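Local coordinates for E3 ubiquitin-protein ligase ORTHRUS 2 (Arabidopsis thaliana, PDB 7DUF) that probably attaches ubiquitin to target proteins as a RING-type E3 ligase, and carries a zinc-binding PHD finger whose conformation abrogates recognition of histone H3K4 peptides, at residues 44-47 with 48-52; 31-35 with 36-40. One frame throughout, in Å; residues are numbered along the deposited sequence.

Interaction 1 (44-47 with 48-52); sequences SCLS and SPPKT. With ZN (zinc ion), chain D.
Leu46 meets Pro49 and Pro50 across a bend in the loop between strand 40-42 and helix 53-57. Its CB faces the Pro49 ring at CG, 4.3 Å away. The branch ending in CD1 continues the chain outward, with chi2 at -179°, and reaches CD of the Pro50 ring, a looser 4.5 Å. The two prolines thus lie along one side of the leucine, the first near its base and the second near its end. Gln10, Trp59 and Pro62 also touch the Leu46 side chain, which is buried. Pro49 also packs by CD against Ser47 O, at 3.7 Å. No hydrogen bond joins 44-47 to 48-52. The polar groups of Ser47 look elsewhere: OG is hydrogen-bonded to Ala6 O, and the backbone N to Gln10 OE1. Cys45 turns away from the prolines. Its SG sits beside its own backbone N, chi1 -70°, and binds zinc at 2.3 Å. Cys19, Cys22 and His42 complete that site. At the far end Thr52 is the N-cap of helix 53-57, its OG1 bonded to Ser55 N. The arrangement is a connection with a Pro-Pro pair, leading from the three-cysteine, one-histidine zinc site of the PHD finger to a short helix.

Interaction 2 (31-35 with 36-40); sequences SLTCG and TCVTP. With ZN (zinc ion), chain C.
Cys34 and Cys37 grip one zinc ion, each through SG at 2.3 Å. Cys61 and Cys64 supply the other two sulfurs. The Cys34 sulfur lies anti to its backbone N, chi1 -179°, which carries it over the turn that follows. There it accepts hydrogen bonds from the backbone. Thr36 N donates to Cys34 SG at 3.2 Å, with an N-H...S angle of 162°. Cys37 N adds a weak bond to the same sulfur at 3.6 Å. Between main chains, Cys34 N donates to Thr39 O at 3.1 Å, approaching from above the carbonyl plane. Thr33 and Pro40 form an antiparallel non-hydrogen-bonded pair, with both side chains on one face of the sheet. Each CA of this pair makes a CA-H...O contact: Pro40 CA to Leu32 O, and Thr33 CA to Thr39 O, both 3.4 Å. Apolar packing is slight here. Val38, just past the second cysteine, has a left-handed backbone conformation where the chain turns back. The Leu32 side chain leaves away from 36-40 and touches Trp59. The chemistry is that of a zinc knuckle: amide donors probably offset part of the thiolate charge on Cys34, and the metal and these bonds together fix the shape of the turn.

In the fold
Both interactions belong to one PHD finger, and each supplies ligands to a different zinc ion. Interaction 1 gives one cysteine to the site that includes a histidine; interaction 2 gives a CxxC pair to the all-cysteine site. Interaction 2 is the turn joining strands 31-33 and 40-42; interaction 1 is the loop from strand 40-42 to helix 53-57. Interaction 1 is a surface contact, apolar between its segments; its polar links go to the N-terminal region and to helix 53-57. Interaction 2 is partly buried and polar, built on metal, sulfur and backbone bonds. Their centres lie 13 Å apart, yet they touch: Pro50 CG packs on Leu32 CD1 at 3.8 Å. Both residues also pack on the second subunit, against its Leu53 and Leu57.

Interaction 1 (44-47 with 48-52)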
ATOM      1  N   SER A  44       9.636  -2.441  -7.484  1.00 70.30           N
ATOM      2  CA  SER A  44      10.609  -1.990  -8.473  1.00 69.70           C
ATOM      3  C   SER A  44      10.715  -2.972  -9.632  1.00 71.83           C
ATOM      4  O   SER A  44      10.850  -2.560 -10.790  1.00 73.67           O
ATOM      5  CB  SER A  44      11.973  -1.791  -7.812  1.00 73.45           C
ATOM      6  OG  SER A  44      13.023  -2.119  -8.707  1.00 88.21           O
ATOM      7  N   CYS A  45      10.644  -4.269  -9.343  1.00 74.56           N
ATOM      8  CA  CYS A  45      10.829  -5.311 -10.342  1.00 67.48           C
ATOM      9  C   CYS A  45       9.540  -5.683 -11.067  1.00 65.40           C
ATOM     10  O   CYS A  45       9.512  -6.700 -11.766  1.00 77.54           O
ATOM     11  CB  CYS A  45      11.431  -6.558  -9.691  1.00 63.04           C
ATOM     12  SG  CYS A  45      13.150  -6.373  -9.159  1.00 71.75           S
ATOM     13  N   LEU A  46       8.480  -4.896 -10.914  1.00 67.53           N
ATOM     14  CA  LEU A  46       7.232  -5.191 -11.601  1.00 63.36           C
ATOM     15  C   LEU A  46       7.305  -4.747 -13.060  1.00 71.35           C
ATOM     16  O   LEU A  46       8.167  -3.960 -13.456  1.00 76.14           O
ATOM     17  CB  LEU A  46       6.057  -4.506 -10.904  1.00 67.01           C
ATOM     18  CG  LEU A  46       5.504  -5.193  -9.654  1.00 63.69           C
ATOM     19  CD1 LEU A  46       4.336  -4.402  -9.085  1.00 65.65           C
ATOM     20  CD2 LEU A  46       5.087  -6.622  -9.964  1.00 57.98           C
ATOM     21  N   SER A  47       6.381  -5.274 -13.864  1.00 70.43           N
ATOM     22  CA  SER A  47       6.292  -4.857 -15.259  1.00 66.35           C
ATOM     23  C   SER A  47       5.508  -3.557 -15.392  1.00 73.70           C
ATOM     24  O   SER A  47       5.940  -2.630 -16.087  1.00 80.71           O
ATOM     25  CB  SER A  47       5.650  -5.961 -16.103  1.00 68.63           C
ATOM     26  OG  SER A  47       6.633  -6.821 -16.651  1.00 78.37           O
ATOM     27  N   SER A  48       4.356  -3.474 -14.730  1.00 73.82           N
ATOM     28  CA  SER A  48       3.522  -2.274 -14.729  1.00 68.52           C
ATOM     29  C   SER A  48       3.193  -1.928 -13.284  1.00 63.51           C
ATOM     30  O   SER A  48       2.181  -2.389 -12.737  1.00 62.25           O
ATOM     31  CB  SER A  48       2.253  -2.477 -15.555  1.00 71.91           C
ATOM     32  OG  SER A  48       2.544  -2.491 -16.942  1.00 89.91           O
ATOM     33  N   PRO A  49       4.034  -1.129 -12.629  1.00 59.32           N
ATOM     34  CA  PRO A  49       3.723  -0.712 -11.268  1.00 54.43           C
ATOM     35  C   PRO A  49       2.448   0.103 -11.240  1.00 61.87           C
ATOM     36  O   PRO A  49       2.070   0.735 -12.245  1.00 68.03           O
ATOM     37  CB  PRO A  49       4.943   0.134 -10.874  1.00 55.98           C
ATOM     38  CG  PRO A  49       6.036  -0.335 -11.781  1.00 61.79           C
ATOM     39  CD  PRO A  49       5.342  -0.624 -13.075  1.00 65.38           C
ATOM     40  N   PRO A  50       1.741   0.115 -10.110  1.00 61.30           N
ATOM     41  CA  PRO A  50       0.493   0.883 -10.034  1.00 63.13           C
ATOM     42  C   PRO A  50       0.751   2.375 -10.181  1.00 67.49           C
ATOM     43  O   PRO A  50       1.747   2.905  -9.684  1.00 79.35           O
ATOM     44  CB  PRO A  50      -0.051   0.535  -8.643  1.00 66.71           C
ATOM     45  CG  PRO A  50       1.158   0.124  -7.862  1.00 60.76           C
ATOM     46  CD  PRO A  50       2.029  -0.594  -8.851  1.00 59.70           C
ATOM     47  N   LYS A  51      -0.162   3.054 -10.879  1.00 70.23           N
ATOM     48  CA  LYS A  51       0.012   4.461 -11.213  1.00 65.60           C
ATOM     49  C   LYS A  51      -0.987   5.386 -10.532  1.00 71.91           C
ATOM     50  O   LYS A  51      -0.800   6.606 -10.579  1.00 77.36           O
ATOM     51  CB  LYS A  51      -0.079   4.661 -12.734  1.00 60.98           C
ATOM     52  CG  LYS A  51       0.995   3.929 -13.524  1.00 70.87           C
ATOM     53  CD  LYS A  51       0.703   3.918 -15.021  1.00 67.66           C
ATOM     54  CE  LYS A  51      -0.762   4.205 -15.328  1.00 73.38           C
ATOM     55  NZ  LYS A  51      -1.164   3.701 -16.671  1.00 91.32           N
ATOM     56  N   THR A  52      -2.039   4.852  -9.918  1.00 73.37           N
ATOM     57  CA  THR A  52      -2.993   5.658  -9.174  1.00 66.22           C
ATOM     58  C   THR A  52      -3.003   5.215  -7.718  1.00 70.38           C
ATOM     59  O   THR A  52      -2.547   4.121  -7.374  1.00 76.41           O
ATOM     60  CB  THR A  52      -4.408   5.558  -9.761  1.00 68.50           C
ATOM     61  OG1 THR A  52      -4.983   4.290  -9.421  1.00 78.16           O
ATOM     62  CG2 THR A  52      -4.373   5.704 -11.275  1.00 71.54           C
TER
HETATM   63 ZN    ZN D 402      13.467  -7.012  -6.949  1.00 94.69          ZN

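Interaction 2 (31-35 with 36-40)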
ATOM      1  N   SER A  31       7.664  -2.336  -1.136  1.00 63.72           N
ATOM      2  CA  SER A  31       6.989  -3.619  -1.014  1.00 68.88           C
ATOM      3  C   SER A  31       5.488  -3.451  -1.206  1.00 64.15           C
ATOM      4  O   SER A  31       4.889  -2.496  -0.704  1.00 64.95           O
ATOM      5  CB  SER A  31       7.268  -4.259   0.350  1.00 84.68           C
ATOM      6  OG  SER A  31       6.221  -5.139   0.723  1.00 95.14           O
ATOM      7  N   LEU A  32       4.889  -4.390  -1.936  1.00 66.86           N
ATOM      8  CA  LEU A  32       3.454  -4.404  -2.188  1.00 66.02           C
ATOM      9  C   LEU A  32       2.945  -5.828  -2.042  1.00 71.53           C
ATOM     10  O   LEU A  32       3.509  -6.752  -2.638  1.00 72.59           O
ATOM     11  CB  LEU A  32       3.126  -3.868  -3.585  1.00 63.37           C
ATOM     12  CG  LEU A  32       2.273  -2.601  -3.664  1.00 71.38           C
ATOM     13  CD1 LEU A  32       1.728  -2.406  -5.069  1.00 67.74           C
ATOM     14  CD2 LEU A  32       1.140  -2.655  -2.648  1.00 77.90           C
ATOM     15  N   THR A  33       1.890  -6.006  -1.255  1.00 71.16           N
ATOM     16  CA  THR A  33       1.269  -7.308  -1.068  1.00 73.86           C
ATOM     17  C   THR A  33      -0.063  -7.351  -1.805  1.00 74.18           C
ATOM     18  O   THR A  33      -0.787  -6.352  -1.861  1.00 74.46           O
ATOM     19  CB  THR A  33       1.060  -7.622   0.417  1.00 70.18           C
ATOM     20  OG1 THR A  33      -0.215  -7.122   0.842  1.00 88.85           O
ATOM     21  CG2 THR A  33       2.157  -6.987   1.258  1.00 77.34           C
ATOM     22  N   CYS A  34      -0.372  -8.511  -2.374  1.00 70.75           N
ATOM     23  CA  CYS A  34      -1.597  -8.675  -3.140  1.00 66.11           C
ATOM     24  C   CYS A  34      -2.813  -8.671  -2.218  1.00 74.22           C
ATOM     25  O   CYS A  34      -2.762  -9.141  -1.080  1.00 80.73           O
ATOM     26  CB  CYS A  34      -1.546  -9.977  -3.941  1.00 70.33           C
ATOM     27  SG  CYS A  34      -2.995 -10.310  -4.967  1.00 81.62           S
ATOM     28  N   GLY A  35      -3.915  -8.118  -2.721  1.00 82.82           N
ATOM     29  CA  GLY A  35      -5.158  -8.136  -1.974  1.00 79.37           C
ATOM     30  C   GLY A  35      -5.926  -9.436  -2.050  1.00 78.92           C
ATOM     31  O   GLY A  35      -6.934  -9.590  -1.354  1.00 83.21           O
ATOM     32  N   THR A  36      -5.469 -10.376  -2.877  1.00 74.63           N
ATOM     33  CA  THR A  36      -6.143 -11.656  -3.062  1.00 75.43           C
ATOM     34  C   THR A  36      -5.344 -12.782  -2.416  1.00 75.59           C
ATOM     35  O   THR A  36      -5.812 -13.397  -1.455  1.00 81.15           O
ATOM     36  CB  THR A  36      -6.373 -11.924  -4.552  1.00 77.42           C
ATOM     37  OG1 THR A  36      -7.358 -11.013  -5.056  1.00 75.30           O
ATOM     38  CG2 THR A  36      -6.854 -13.351  -4.772  1.00 78.02           C
ATOM     39  N   CYS A  37      -4.141 -13.068  -2.912  1.00 74.71           N
ATOM     40  CA  CYS A  37      -3.307 -14.133  -2.371  1.00 74.05           C
ATOM     41  C   CYS A  37      -2.382 -13.661  -1.255  1.00 75.48           C
ATOM     42  O   CYS A  37      -1.769 -14.501  -0.588  1.00 77.88           O
ATOM     43  CB  CYS A  37      -2.471 -14.763  -3.489  1.00 73.37           C
ATOM     44  SG  CYS A  37      -1.270 -13.637  -4.237  1.00 81.80           S
ATOM     45  N   VAL A  38      -2.277 -12.349  -1.042  1.00 76.12           N
ATOM     46  CA  VAL A  38      -1.395 -11.742  -0.049  1.00 73.79           C
ATOM     47  C   VAL A  38       0.028 -12.248  -0.253  1.00 72.47           C
ATOM     48  O   VAL A  38       0.648 -12.799   0.664  1.00 76.26           O
ATOM     49  CB  VAL A  38      -1.893 -12.006   1.384  1.00 66.04           C
ATOM     50  CG1 VAL A  38      -1.225 -11.048   2.360  1.00 70.88           C
ATOM     51  CG2 VAL A  38      -3.405 -11.863   1.453  1.00 72.29           C
ATOM     52  N   THR A  39       0.543 -12.082  -1.465  1.00 72.09           N
ATOM     53  CA  THR A  39       1.948 -12.362  -1.726  1.00 67.21           C
ATOM     54  C   THR A  39       2.704 -11.052  -1.854  1.00 71.65           C
ATOM     55  O   THR A  39       2.251 -10.155  -2.579  1.00 70.36           O
ATOM     56  CB  THR A  39       2.113 -13.180  -3.004  1.00 66.95           C
ATOM     57  OG1 THR A  39       1.204 -14.287  -2.987  1.00 79.69           O
ATOM     58  CG2 THR A  39       3.538 -13.703  -3.123  1.00 62.49           C
ATOM     59  N   PRO A  40       3.831 -10.884  -1.167  1.00 69.62           N
ATOM     60  CA  PRO A  40       4.603  -9.647  -1.317  1.00 63.00           C
ATOM     61  C   PRO A  40       5.371  -9.635  -2.629  1.00 64.96           C
ATOM     62  O   PRO A  40       5.953 -10.640  -3.044  1.00 71.84           O
ATOM     63  CB  PRO A  40       5.551  -9.672  -0.114  1.00 63.81           C
ATOM     64  CG  PRO A  40       5.719 -11.119   0.193  1.00 67.88           C
ATOM     65  CD  PRO A  40       4.417 -11.789  -0.162  1.00 70.83           C
TER
HETATM   66 ZN    ZN C 401      -2.140 -12.267  -5.908  1.00 98.99          ZN